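Acetylxylan esterase / glucomannan deacetylase (Cellvibrio japonicus, PDB 2WAA) removes acetyl groups from plant cell-wall polysaccharides, deacetylating xylan and glucomannan with equal efficiency. Local coordinates at residues A[63-68]-A[77-82]; A[54-59]-A[110-115]; A[227-232]-A[266-271]; A[133-138]-A[177-182]. One frame throughout, in Å; residues are numbered along the deposited sequence. Where two conformers were deposited one is given.

Contact 1 of 4, residues A[63-68]-A[77-82]; sequences SWIDVI and IKLDAQ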
loop_
_atom_site.group_PDB
_atom_site.type_symbol
_atom_site.label_atom_id
_atom_site.label_comp_id
_atom_site.label_asym_id
_atom_site.label_seq_id
_atom_site.Cartn_x
_atom_site.Cartn_y
_atom_site.Cartn_z
ATOM N N SER A 63 -12.211 9.220 -3.156
ATOM C CA SER A 63 -11.235 8.123 -3.392
ATOM C C SER A 63 -10.898 7.952 -4.894
ATOM O O SER A 63 -11.768 8.053 -5.767
ATOM C CB SER A 63 -11.769 6.784 -2.871
ATOM O OG SER A 63 -12.149 6.875 -1.505
ATOM N N TRP A 64 -9.635 7.653 -5.190
ATOM C CA TRP A 64 -9.223 7.512 -6.579
ATOM C C TRP A 64 -8.719 6.110 -6.846
ATOM O O TRP A 64 -8.076 5.457 -5.973
ATOM C CB TRP A 64 -8.061 8.482 -6.902
ATOM C CG TRP A 64 -8.505 9.967 -6.930
ATOM C CD1 TRP A 64 -8.709 10.813 -5.856
ATOM C CD2 TRP A 64 -8.774 10.750 -8.114
ATOM N NE1 TRP A 64 -9.068 12.061 -6.312
ATOM C CE2 TRP A 64 -9.116 12.054 -7.685
ATOM C CE3 TRP A 64 -8.706 10.479 -9.498
ATOM C CZ2 TRP A 64 -9.444 13.075 -8.587
ATOM C CZ3 TRP A 64 -9.011 11.493 -10.406
ATOM C CH2 TRP A 64 -9.389 12.782 -9.948
ATOM N N ILE A 65 -8.959 5.666 -8.069
ATOM C CA ILE A 65 -8.383 4.423 -8.552
ATOM C C ILE A 65 -7.694 4.676 -9.906
ATOM O O ILE A 65 -8.016 5.651 -10.613
ATOM C CB ILE A 65 -9.471 3.346 -8.736
ATOM C CG1 ILE A 65 -10.522 3.820 -9.783
ATOM C CG2 ILE A 65 -10.110 2.989 -7.343
ATOM C CD1 ILE A 65 -11.523 2.745 -10.194
ATOM N N ASP A 66 -6.739 3.792 -10.240
ATOM C CA ASP A 66 -6.222 3.676 -11.613
ATOM C C ASP A 66 -6.827 2.439 -12.268
ATOM O O ASP A 66 -7.020 1.418 -11.617
ATOM C CB ASP A 66 -4.688 3.481 -11.629
ATOM C CG ASP A 66 -3.921 4.826 -11.462
ATOM O OD1 ASP A 66 -4.384 5.853 -11.991
ATOM O OD2 ASP A 66 -2.843 4.825 -10.835
ATOM N N VAL A 67 -7.138 2.552 -13.556
ATOM C CA VAL A 67 -7.650 1.412 -14.308
ATOM C C VAL A 67 -6.643 1.244 -15.451
ATOM O O VAL A 67 -6.317 2.198 -16.128
ATOM C CB VAL A 67 -9.046 1.684 -14.910
ATOM C CG1 VAL A 67 -9.484 0.438 -15.786
ATOM C CG2 VAL A 67 -10.083 1.902 -13.783
ATOM N N ILE A 68 -6.100 0.051 -15.584
ATOM C CA ILE A 68 -5.098 -0.215 -16.626
ATOM C C ILE A 68 -5.575 -1.390 -17.481
ATOM O O ILE A 68 -5.851 -2.482 -16.972
ATOM C CB ILE A 68 -3.726 -0.522 -16.051
ATOM C CG1 ILE A 68 -3.286 0.610 -15.088
ATOM C CG2 ILE A 68 -2.710 -0.724 -17.187
ATOM C CD1 ILE A 68 -2.265 0.185 -14.104
ATOM N N ILE A 77 -9.515 7.689 -12.000
ATOM C CA ILE A 77 -10.938 8.027 -11.848
ATOM C C ILE A 77 -11.265 8.267 -10.385
ATOM O O ILE A 77 -10.813 7.501 -9.525
ATOM C CB ILE A 77 -11.756 6.785 -12.294
ATOM C CG1 ILE A 77 -11.366 6.439 -13.736
ATOM C CG2 ILE A 77 -13.314 7.027 -12.121
ATOM C CD1 ILE A 77 -12.163 5.178 -14.246
ATOM N N LYS A 78 -12.033 9.314 -10.094
ATOM C CA LYS A 78 -12.442 9.593 -8.722
ATOM C C LYS A 78 -13.829 8.974 -8.524
ATOM O O LYS A 78 -14.707 9.161 -9.351
ATOM C CB LYS A 78 -12.510 11.102 -8.487
ATOM C CG LYS A 78 -12.728 11.513 -7.008
ATOM C CD LYS A 78 -12.756 13.050 -6.926
ATOM C CE LYS A 78 -12.747 13.523 -5.503
ATOM N NZ LYS A 78 -12.723 15.067 -5.595
ATOM N N LEU A 79 -14.013 8.168 -7.498
ATOM C CA LEU A 79 -15.281 7.438 -7.352
ATOM C C LEU A 79 -16.284 8.208 -6.483
ATOM O O LEU A 79 -15.981 8.604 -5.353
ATOM C CB LEU A 79 -14.993 6.055 -6.702
ATOM C CG LEU A 79 -14.162 5.080 -7.556
ATOM C CD1 LEU A 79 -13.933 3.832 -6.732
ATOM C CD2 LEU A 79 -14.944 4.733 -8.868
ATOM N N ASP A 80 -17.497 8.354 -6.992
ATOM C CA ASP A 80 -18.596 8.984 -6.250
ATOM C C ASP A 80 -18.995 8.162 -5.039
ATOM O O ASP A 80 -18.794 6.959 -5.006
ATOM C CB ASP A 80 -19.796 9.048 -7.192
ATOM C CG ASP A 80 -20.802 10.128 -6.813
ATOM O OD1 ASP A 80 -20.639 11.269 -7.323
ATOM O OD2 ASP A 80 -21.768 9.815 -6.072
ATOM N N ALA A 81 -19.595 8.826 -4.045
ATOM C CA ALA A 81 -20.108 8.123 -2.897
ATOM C C ALA A 81 -21.319 7.227 -3.244
ATOM O O ALA A 81 -21.615 6.282 -2.538
ATOM C CB ALA A 81 -20.474 9.145 -1.782
ATOM N N GLN A 82 -22.007 7.498 -4.344
ATOM C CA GLN A 82 -23.134 6.641 -4.742
ATOM C C GLN A 82 -22.582 5.508 -5.619
ATOM O O GLN A 82 -21.626 5.724 -6.339
ATOM C CB GLN A 82 -24.136 7.420 -5.622
ATOM C CG GLN A 82 -24.716 8.764 -5.107
ATOM C CD GLN A 82 -25.286 9.611 -6.265
ATOM O OE1 GLN A 82 -26.062 9.114 -7.096
ATOM N NE2 GLN A 82 -24.866 10.879 -6.346
HETATM O O HOH W 1 -9.595 14.895 -5.441
#
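The indole of Trp64 lies against Lys78, whose CB stands over one face of the six-membered ring, 3.5 Å from its centroid and 9° off the ring normal, a CH-pi contact. The lysine chain then runs extended across the indole: Lys78 CG approaches Trp64 CE2, Lys78 CD lies 3.7 Å from Trp64 CZ2, and Lys78 N sits over the same ring. At the edge, in the ring plane, a water accepts from Trp64 NE1 at 3.0 Å and also from Lys78 NZ, so it closes a bridge between the two side chains. CG of Lys78 is anti to its backbone N (chi1 -171°), which carries the aliphatic chain over the indole at a slant.

The two residues sit in a beta hairpin, as a non-hydrogen-bonded antiparallel pair. Next to it, Ile65 and Ile77 exchange two backbone bonds, Ile65 N to Ile77 O at 3.0 Å and Ile77 N to Ile65 O at 2.9 Å. On their face of the sheet Ile65 CG2 meets Leu79 CD1 at 4.0 Å, and Val67 CG2 meets Ile77 CD1. That apolar face packs on Met56 of strand 51-58 and Val86 of strand 84-91, while strand 94-103 pairs with the other edge of strand 63-69.

Contact 2 of 4, residues A[54-59]-A[110-115]; sequences AEMQSS and GQVTLK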
loop_
_atom_site.group_PDB
_atom_site.type_symbol
_atom_site.label_atom_id
_atom_site.label_comp_id
_atom_site.label_asym_id
_atom_site.label_seq_id
_atom_site.Cartn_x
_atom_site.Cartn_y
_atom_site.Cartn_z
ATOM N N ALA A 54 -17.703 -2.311 -14.004
ATOM C CA ALA A 54 -17.695 -2.641 -12.581
ATOM C C ALA A 54 -18.660 -1.738 -11.826
ATOM O O ALA A 54 -18.769 -0.550 -12.136
ATOM C CB ALA A 54 -16.311 -2.413 -12.059
ATOM N N GLU A 55 -19.318 -2.287 -10.807
ATOM C CA GLU A 55 -20.137 -1.470 -9.910
ATOM C C GLU A 55 -19.242 -1.057 -8.728
ATOM O O GLU A 55 -18.759 -1.944 -7.982
ATOM C CB GLU A 55 -21.312 -2.291 -9.395
ATOM C CG GLU A 55 -22.310 -2.636 -10.523
ATOM C CD GLU A 55 -22.788 -1.408 -11.262
ATOM O OE1 GLU A 55 -23.211 -0.446 -10.598
ATOM O OE2 GLU A 55 -22.798 -1.425 -12.512
ATOM N N MET A 56 -19.004 0.233 -8.567
ATOM C CA MET A 56 -18.101 0.694 -7.522
ATOM C C MET A 56 -18.697 1.861 -6.772
ATOM O O MET A 56 -19.652 2.480 -7.227
ATOM C CB MET A 56 -16.745 1.117 -8.116
ATOM C CG MET A 56 -16.163 0.038 -9.013
ATOM S SD MET A 56 -14.468 0.402 -9.493
ATOM C CE MET A 56 -13.606 0.008 -7.958
ATOM N N GLN A 57 -18.123 2.153 -5.604
ATOM C CA GLN A 57 -18.568 3.288 -4.773
ATOM C C GLN A 57 -17.427 3.585 -3.804
ATOM O O GLN A 57 -16.660 2.663 -3.488
ATOM C CB GLN A 57 -19.865 2.927 -4.019
ATOM C CG GLN A 57 -19.794 1.699 -3.150
ATOM C CD GLN A 57 -21.109 1.404 -2.338
ATOM O OE1 GLN A 57 -22.138 2.073 -2.485
ATOM N NE2 GLN A 57 -21.048 0.391 -1.492
ATOM N N SER A 58 -17.328 4.812 -3.294
ATOM C CA SER A 58 -16.376 5.089 -2.213
ATOM C C SER A 58 -17.164 5.678 -1.030
ATOM O O SER A 58 -18.302 6.132 -1.217
ATOM C CB SER A 58 -15.276 6.036 -2.663
ATOM O OG SER A 58 -15.785 7.351 -2.825
ATOM N N SER A 59 -16.615 5.655 0.174
ATOM C CA SER A 59 -17.431 6.043 1.316
ATOM C C SER A 59 -17.685 7.528 1.385
ATOM O O SER A 59 -18.747 7.942 1.906
ATOM C CB SER A 59 -16.806 5.590 2.627
ATOM O OG SER A 59 -15.494 6.082 2.670
ATOM N N GLY A 110 -11.110 7.534 2.382
ATOM C CA GLY A 110 -12.333 6.760 2.439
ATOM C C GLY A 110 -12.007 5.302 2.150
ATOM O O GLY A 110 -10.832 4.906 2.042
ATOM N N GLN A 111 -13.057 4.510 2.035
ATOM C CA GLN A 111 -12.869 3.129 1.610
ATOM C C GLN A 111 -13.650 2.947 0.324
ATOM O O GLN A 111 -14.696 3.602 0.100
ATOM C CB GLN A 111 -13.346 2.136 2.677
ATOM C CG GLN A 111 -12.346 1.965 3.808
ATOM C CD GLN A 111 -12.450 3.071 4.786
ATOM O OE1 GLN A 111 -13.563 3.572 5.025
ATOM N NE2 GLN A 111 -11.307 3.477 5.395
ATOM N N VAL A 112 -13.118 2.100 -0.553
ATOM C CA VAL A 112 -13.752 1.861 -1.858
ATOM C C VAL A 112 -14.337 0.470 -1.851
ATOM O O VAL A 112 -13.742 -0.435 -1.278
ATOM C CB VAL A 112 -12.699 1.937 -2.959
ATOM C CG1 VAL A 112 -13.246 1.361 -4.325
ATOM C CG2 VAL A 112 -12.200 3.391 -3.132
ATOM N N THR A 113 -15.488 0.278 -2.511
ATOM C CA THR A 113 -16.085 -1.050 -2.601
ATOM C C THR A 113 -16.245 -1.388 -4.090
ATOM O O THR A 113 -16.725 -0.561 -4.873
ATOM C CB THR A 113 -17.476 -1.046 -1.924
ATOM O OG1 THR A 113 -17.298 -0.793 -0.524
ATOM C CG2 THR A 113 -18.241 -2.409 -2.175
ATOM N N LEU A 114 -15.817 -2.588 -4.468
ATOM C CA LEU A 114 -16.102 -3.116 -5.785
ATOM C C LEU A 114 -17.155 -4.164 -5.516
ATOM O O LEU A 114 -16.925 -5.075 -4.709
ATOM C CB LEU A 114 -14.857 -3.789 -6.370
ATOM C CG LEU A 114 -15.177 -4.609 -7.621
ATOM C CD1 LEU A 114 -15.735 -3.718 -8.708
ATOM C CD2 LEU A 114 -13.885 -5.346 -8.085
ATOM N N LYS A 115 -18.321 -4.054 -6.154
ATOM C CA LYS A 115 -19.407 -5.036 -5.875
ATOM C C LYS A 115 -19.427 -6.222 -6.845
ATOM O O LYS A 115 -19.547 -7.384 -6.435
ATOM C CB LYS A 115 -20.781 -4.350 -5.918
ATOM C CG LYS A 115 -20.872 -3.268 -4.868
ATOM C CD LYS A 115 -22.316 -2.749 -4.717
ATOM C CE LYS A 115 -22.421 -1.785 -3.520
ATOM N NZ LYS A 115 -23.808 -1.221 -3.394
HETATM O O HOH W 2 -24.063 0.195 -1.047
HETATM O O HOH W 3 -14.717 6.090 5.353
#
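Gln57 reaches across to Thr113 and Lys115 on the neighbouring strand. From its CB the first torsion sets CG between the backbone N and the carbonyl carbon (chi1 56°), and there CG packs on Thr113 CB at 3.8 Å, the two side chains running alongside one another. Further out the chain is extended, and Gln57 CD comes to 3.6 Å from Lys115 CE. At the tip, in the one of two modelled conformers described here, the amide atoms have different neighbours: Gln57 NE2 rests against Lys115 CE at 3.3 Å, whereas OE1 accepts from a water that in turn accepts from Lys115 NZ. That ammonium also has a direct partner in Gln83 OE1.

Residues 54-58 and 112-115 are antiparallel strands at 164°, one pairing in the N-terminal beta-sheet domain of family 2 carbohydrate esterases. Gln57 and Thr113 are a hydrogen-bonded pair, with Thr113 N to Gln57 O at 2.8 Å and a more bent return bond from Gln57 N to Thr113 O (144° at the hydrogen). The opposite face is largely apolar: Leu114 CD1 touches Ala54 CB at 3.6 Å and Met56 CG, and Met56 CE meets Val112 CG1. Ile65 and Leu79 of the hairpin pack on it.

Past the end of strand 54-58, before strand 112-115 begins, Ser59 OG accepts from Gln111 N at 3.0 Å, while Ser59 N donates to Gln111 O. In one of two modelled conformers of Gln111, a water accepts from Ser59 OG and donates to Gln111 OE1, and Gln111 NE2 donates to Asn107 OD1.

Contact 3 of 4, residues A[227-232]-A[266-271]; sequences DLIISA and ATIVLT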
loop_
_atom_site.group_PDB
_atom_site.type_symbol
_atom_site.label_atom_id
_atom_site.label_comp_id
_atom_site.label_asym_id
_atom_site.label_seq_id
_atom_site.Cartn_x
_atom_site.Cartn_y
_atom_site.Cartn_z
ATOM N N ASP A 227 7.410 -12.744 2.884
ATOM C CA ASP A 227 8.801 -13.186 2.984
ATOM C C ASP A 227 9.649 -12.043 3.535
ATOM O O ASP A 227 10.638 -12.273 4.219
ATOM C CB ASP A 227 9.301 -13.476 1.596
ATOM C CG ASP A 227 8.569 -14.636 0.963
ATOM O OD1 ASP A 227 8.607 -15.716 1.561
ATOM O OD2 ASP A 227 7.953 -14.448 -0.107
ATOM N N LEU A 228 9.265 -10.806 3.200
ATOM C CA LEU A 228 10.009 -9.619 3.658
ATOM C C LEU A 228 9.036 -8.559 4.166
ATOM O O LEU A 228 8.036 -8.243 3.498
ATOM C CB LEU A 228 10.791 -9.039 2.505
ATOM C CG LEU A 228 11.282 -7.592 2.607
ATOM C CD1 LEU A 228 12.353 -7.478 3.643
ATOM C CD2 LEU A 228 11.871 -7.115 1.268
ATOM N N ILE A 229 9.339 -8.015 5.350
ATOM C CA ILE A 229 8.583 -6.922 5.920
ATOM C C ILE A 229 9.527 -5.717 6.046
ATOM O O ILE A 229 10.587 -5.800 6.666
ATOM C CB ILE A 229 8.011 -7.262 7.301
ATOM C CG1 ILE A 229 7.170 -8.540 7.210
ATOM C CG2 ILE A 229 7.245 -6.026 7.877
ATOM C CD1 ILE A 229 6.637 -8.995 8.490
ATOM N N ILE A 230 9.136 -4.601 5.469
ATOM C CA ILE A 230 9.938 -3.378 5.631
ATOM C C ILE A 230 9.189 -2.487 6.568
ATOM O O ILE A 230 8.025 -2.191 6.302
ATOM C CB ILE A 230 10.069 -2.668 4.272
ATOM C CG1 ILE A 230 10.794 -3.634 3.311
ATOM C CG2 ILE A 230 10.881 -1.316 4.409
ATOM C CD1 ILE A 230 10.678 -3.244 1.875
ATOM N N SER A 231 9.840 -1.998 7.625
ATOM C CA SER A 231 9.161 -1.017 8.469
ATOM C C SER A 231 9.861 0.329 8.297
ATOM O O SER A 231 11.030 0.447 8.647
ATOM C CB SER A 231 9.253 -1.445 9.931
ATOM O OG SER A 231 8.551 -0.489 10.713
ATOM N N ALA A 232 9.149 1.310 7.739
ATOM C CA ALA A 232 9.663 2.646 7.416
ATOM C C ALA A 232 8.895 3.704 8.235
ATOM O O ALA A 232 8.723 4.857 7.774
ATOM C CB ALA A 232 9.467 2.884 5.904
ATOM N N ALA A 266 9.172 -14.597 7.989
ATOM C CA ALA A 266 9.578 -13.304 7.378
ATOM C C ALA A 266 10.972 -12.815 7.834
ATOM O O ALA A 266 11.376 -13.054 8.963
ATOM C CB ALA A 266 8.556 -12.236 7.697
ATOM N N THR A 267 11.656 -12.105 6.945
ATOM C CA THR A 267 12.823 -11.269 7.291
ATOM C C THR A 267 12.295 -9.844 7.464
ATOM O O THR A 267 11.424 -9.399 6.679
ATOM C CB THR A 267 13.833 -11.308 6.161
ATOM O OG1 THR A 267 14.240 -12.676 5.972
ATOM C CG2 THR A 267 15.049 -10.424 6.454
ATOM N N ILE A 268 12.773 -9.140 8.493
ATOM C CA ILE A 268 12.277 -7.782 8.760
ATOM C C ILE A 268 13.404 -6.798 8.513
ATOM O O ILE A 268 14.531 -7.061 8.924
ATOM C CB ILE A 268 11.781 -7.683 10.171
ATOM C CG1 ILE A 268 10.660 -8.761 10.357
ATOM C CG2 ILE A 268 11.256 -6.267 10.452
ATOM C CD1 ILE A 268 10.162 -8.866 11.684
ATOM N N VAL A 269 13.107 -5.711 7.791
ATOM C CA VAL A 269 14.102 -4.670 7.493
ATOM C C VAL A 269 13.577 -3.347 8.035
ATOM O O VAL A 269 12.473 -2.929 7.663
ATOM C CB VAL A 269 14.377 -4.589 5.974
ATOM C CG1 VAL A 269 15.331 -3.453 5.668
ATOM C CG2 VAL A 269 15.013 -5.883 5.519
ATOM N N LEU A 270 14.348 -2.686 8.917
ATOM C CA LEU A 270 13.929 -1.437 9.491
ATOM C C LEU A 270 14.641 -0.311 8.778
ATOM O O LEU A 270 15.812 -0.430 8.418
ATOM C CB LEU A 270 14.276 -1.365 10.996
ATOM C CG LEU A 270 13.827 -2.597 11.787
ATOM C CD1 LEU A 270 14.170 -2.431 13.260
ATOM C CD2 LEU A 270 12.339 -2.743 11.615
ATOM N N THR A 271 13.936 0.786 8.564
ATOM C CA THR A 271 14.583 1.939 7.930
ATOM C C THR A 271 13.949 3.224 8.458
ATOM O O THR A 271 12.767 3.226 8.821
ATOM C CB THR A 271 14.447 1.857 6.360
ATOM O OG1 THR A 271 15.054 3.025 5.812
ATOM C CG2 THR A 271 13.024 1.909 5.959
HETATM O O HOH W 4 12.485 -14.572 4.927
#
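Two donors grip the carbonyl oxygen of Asp227: Thr267 N at 2.9 Å and a water that also accepts from Thr267 OG1. The amide is nearly straight at its hydrogen (174°) but stands 35° out of the carbonyl plane. With this bond begins the pairing of two parallel strands, 228-231 and 267-270, joined by helix 245-262 in a beta-alpha-beta crossover of the SGNH (GDSL) hydrolase fold. The 19° between the strand directions is the modest twist of a parallel sheet.

Beyond the first bond the backbone partners change strand in turn. Ile229 N donates to Thr267 O and Val269 N to Ile229 O, then Ser231 N to Val269 O and Thr271 N to Ser231 O, all within 2.8-2.9 Å and close to linear with their acceptor carbonyls.

On the face with Leu228, Ile230, Thr267 and Val269, Leu228 CD1 fits against Val269 CG2 at 3.6 Å. CG of Leu228 lies opposite the backbone N, and from there CD1 meets the valine methyl. This face is covered by helix 319-337 through Met337, Leu333 and Ile336.

The reverse face carries Ile229, Ser231, Ile268 and Leu270 and looks to helix 245-262. Here Ile229 CD1 touches Ala266 CB at 3.8 Å. Ser231 has its OG anti to the backbone N, hydrogen-bonded to Tyr252 OH of that helix, and the CB of the same serine packs against Leu270 CD2 at 3.7 Å.

Contact 4 of 4, residues A[133-138]-A[177-182]; sequences RKILVL and AQVQLV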
loop_
_atom_site.group_PDB
_atom_site.type_symbol
_atom_site.label_atom_id
_atom_site.label_comp_id
_atom_site.label_asym_id
_atom_site.label_seq_id
_atom_site.Cartn_x
_atom_site.Cartn_y
_atom_site.Cartn_z
ATOM N N ARG A 133 7.154 -14.362 -4.455
ATOM C CA ARG A 133 7.742 -13.536 -3.389
ATOM C C ARG A 133 6.710 -12.528 -2.894
ATOM O O ARG A 133 5.926 -12.024 -3.690
ATOM C CB ARG A 133 8.922 -12.754 -3.941
ATOM C CG ARG A 133 10.185 -13.605 -4.164
ATOM C CD ARG A 133 11.202 -12.741 -4.832
ATOM N NE ARG A 133 12.405 -13.536 -5.090
ATOM C CZ ARG A 133 13.397 -13.128 -5.878
ATOM N NH1 ARG A 133 13.351 -11.936 -6.466
ATOM N NH2 ARG A 133 14.444 -13.927 -6.065
ATOM N N LYS A 134 6.685 -12.271 -1.590
ATOM C CA LYS A 134 5.684 -11.395 -0.972
ATOM C C LYS A 134 6.395 -10.397 -0.048
ATOM O O LYS A 134 7.187 -10.815 0.793
ATOM C CB LYS A 134 4.756 -12.237 -0.121
ATOM C CG LYS A 134 3.766 -13.019 -1.013
ATOM C CD LYS A 134 2.958 -14.023 -0.179
ATOM C CE LYS A 134 2.193 -14.960 -1.101
ATOM N NZ LYS A 134 3.166 -15.890 -1.890
ATOM N N ILE A 135 6.091 -9.107 -0.212
ATOM C CA ILE A 135 6.619 -8.077 0.660
ATOM C C ILE A 135 5.423 -7.366 1.336
ATOM O O ILE A 135 4.371 -7.186 0.733
ATOM C CB ILE A 135 7.375 -7.061 -0.165
ATOM C CG1 ILE A 135 8.592 -7.723 -0.851
ATOM C CG2 ILE A 135 7.841 -5.869 0.691
ATOM C CD1 ILE A 135 9.123 -6.862 -2.000
ATOM N N LEU A 136 5.649 -6.944 2.565
ATOM C CA LEU A 136 4.743 -6.091 3.326
ATOM C C LEU A 136 5.558 -4.828 3.666
ATOM O O LEU A 136 6.602 -4.934 4.278
ATOM C CB LEU A 136 4.353 -6.810 4.630
ATOM C CG LEU A 136 3.629 -5.892 5.648
ATOM C CD1 LEU A 136 2.301 -5.336 5.109
ATOM C CD2 LEU A 136 3.357 -6.769 6.888
ATOM N N VAL A 137 5.039 -3.643 3.349
ATOM C CA VAL A 137 5.711 -2.383 3.707
ATOM C C VAL A 137 4.809 -1.651 4.715
ATOM O O VAL A 137 3.642 -1.387 4.428
ATOM C CB VAL A 137 5.918 -1.478 2.506
ATOM C CG1 VAL A 137 6.809 -0.259 2.880
ATOM C CG2 VAL A 137 6.583 -2.256 1.340
ATOM N N LEU A 138 5.385 -1.301 5.856
ATOM C CA LEU A 138 4.635 -0.625 6.948
ATOM C C LEU A 138 5.158 0.813 7.052
ATOM O O LEU A 138 6.383 1.049 7.036
ATOM C CB LEU A 138 4.913 -1.302 8.289
ATOM C CG LEU A 138 4.612 -2.797 8.325
ATOM C CD1 LEU A 138 5.051 -3.468 9.636
ATOM C CD2 LEU A 138 3.151 -3.044 8.051
ATOM N N ALA A 177 7.937 -9.257 -6.873
ATOM C CA ALA A 177 7.254 -9.628 -5.651
ATOM C C ALA A 177 5.881 -9.006 -5.571
ATOM O O ALA A 177 5.607 -7.942 -6.149
ATOM C CB ALA A 177 8.070 -9.222 -4.407
ATOM N N GLN A 178 4.995 -9.691 -4.848
ATOM C CA GLN A 178 3.752 -9.038 -4.430
ATOM C C GLN A 178 4.064 -7.994 -3.384
ATOM O O GLN A 178 5.101 -8.065 -2.723
ATOM C CB GLN A 178 2.825 -10.071 -3.788
ATOM C CG GLN A 178 2.378 -11.186 -4.725
ATOM C CD GLN A 178 1.410 -12.064 -3.993
ATOM O OE1 GLN A 178 0.517 -11.534 -3.316
ATOM N NE2 GLN A 178 1.516 -13.386 -4.135
ATOM N N VAL A 179 3.146 -7.047 -3.171
ATOM C CA VAL A 179 3.335 -6.134 -2.067
ATOM C C VAL A 179 1.994 -5.791 -1.443
ATOM O O VAL A 179 0.984 -5.620 -2.150
ATOM C CB VAL A 179 4.056 -4.839 -2.552
ATOM C CG1 VAL A 179 3.161 -4.073 -3.595
ATOM C CG2 VAL A 179 4.439 -3.949 -1.371
ATOM N N GLN A 180 1.958 -5.709 -0.121
ATOM C CA GLN A 180 0.873 -4.958 0.562
ATOM C C GLN A 180 1.483 -3.718 1.206
ATOM O O GLN A 180 2.587 -3.779 1.782
ATOM C CB GLN A 180 0.240 -5.785 1.663
ATOM C CG GLN A 180 -0.494 -7.012 1.149
ATOM C CD GLN A 180 -1.457 -7.522 2.208
ATOM O OE1 GLN A 180 -1.322 -7.220 3.422
ATOM N NE2 GLN A 180 -2.436 -8.288 1.764
ATOM N N LEU A 181 0.779 -2.600 1.077
ATOM C CA LEU A 181 1.148 -1.365 1.773
ATOM C C LEU A 181 0.201 -1.228 2.992
ATOM O O LEU A 181 -1.052 -1.292 2.833
ATOM C CB LEU A 181 0.965 -0.172 0.835
ATOM C CG LEU A 181 1.694 -0.264 -0.501
ATOM C CD1 LEU A 181 1.444 1.022 -1.320
ATOM C CD2 LEU A 181 3.245 -0.525 -0.355
ATOM N N VAL A 182 0.762 -1.104 4.199
ATOM C CA VAL A 182 -0.068 -0.966 5.415
ATOM C C VAL A 182 0.506 0.275 6.080
ATOM O O VAL A 182 1.519 0.210 6.767
ATOM C CB VAL A 182 -0.002 -2.235 6.306
ATOM C CG1 VAL A 182 -0.660 -1.998 7.700
ATOM C CG2 VAL A 182 -0.730 -3.386 5.592
#
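Backbone hydrogen bonds carry the pairing of 133-138 with 177-182, running from Gln178 N to Arg133 O at 2.8 Å up to Val182 N to Val137 O at 2.9 Å. The last two are the straightest: the donor Ile135 N sits 39° out of the carbonyl plane of Gln178, whereas Val137 N to Gln180 O is 172° at the hydrogen and nearly collinear with its carbonyl. Weaker CA-H...O contacts supplement them, such as Val179 CA to Ile135 O.

Apolar packing occupies both faces. On one, Ile135 CD1 presses on Ala177 CB at 3.5 Å, and Val137 CG2 meets Val179 CG2 at 3.8 Å and also approaches Leu181 CD2, the valine and leucine side chains projecting together from adjacent strands. The strands form a beta-alpha-beta unit of the SGNH (GDSL) hydrolase sheet, and helix 167-174, which connects them, covers this face through Ala172, Met169 and Tyr167.

On the other face Val182 meets two leucines of the neighbouring strand, its CG2 against Leu136 CD1 at 3.6 Å and its CB against Leu138 CD2 at 3.7 Å. The two leucines reach it by different torsions, CG of Leu136 anti to the backbone N (chi1 168°) and CG of Leu138 anti to the carbonyl carbon.

Polar side chains gather at the start of the strands. Lys134 and Gln178 run side by side, with Lys134 CE against Gln178 NE2 at 3.5 Å, and each donates to a nearby backbone carbonyl, Lys134 NZ to Gln132 O and Gln178 NE2 to Pro131 O. Arg133 extends elsewhere, its NH1 bonded to Leu175 O and its guanidinium in a cation-pi contact with Trp339.

Overall arrangement
The four contacts fall into two pairs. Contacts 1 and 2, with centres 8 Å apart, share the N-terminal beta domain, where Leu79 O and Ser58 OG, 2.8 Å apart, probably form a hydrogen bond between them. Contacts 3 and 4 belong to one parallel sheet, centres 9 Å apart, in which strands 133-139 and 228-231 are neighbours; Ile230 N to Leu136 O is 2.8 Å. Between the pairs, the nearest atoms of contacts 1 and 4 are about 11 Å apart. The hydrolase contacts lie nearer the catalytic machinery: the side chains of Leu181 and Ala232 are each about 11 Å from that of Ser141, the inferred nucleophile, with His316 and Asp314 probably completing the charge relay.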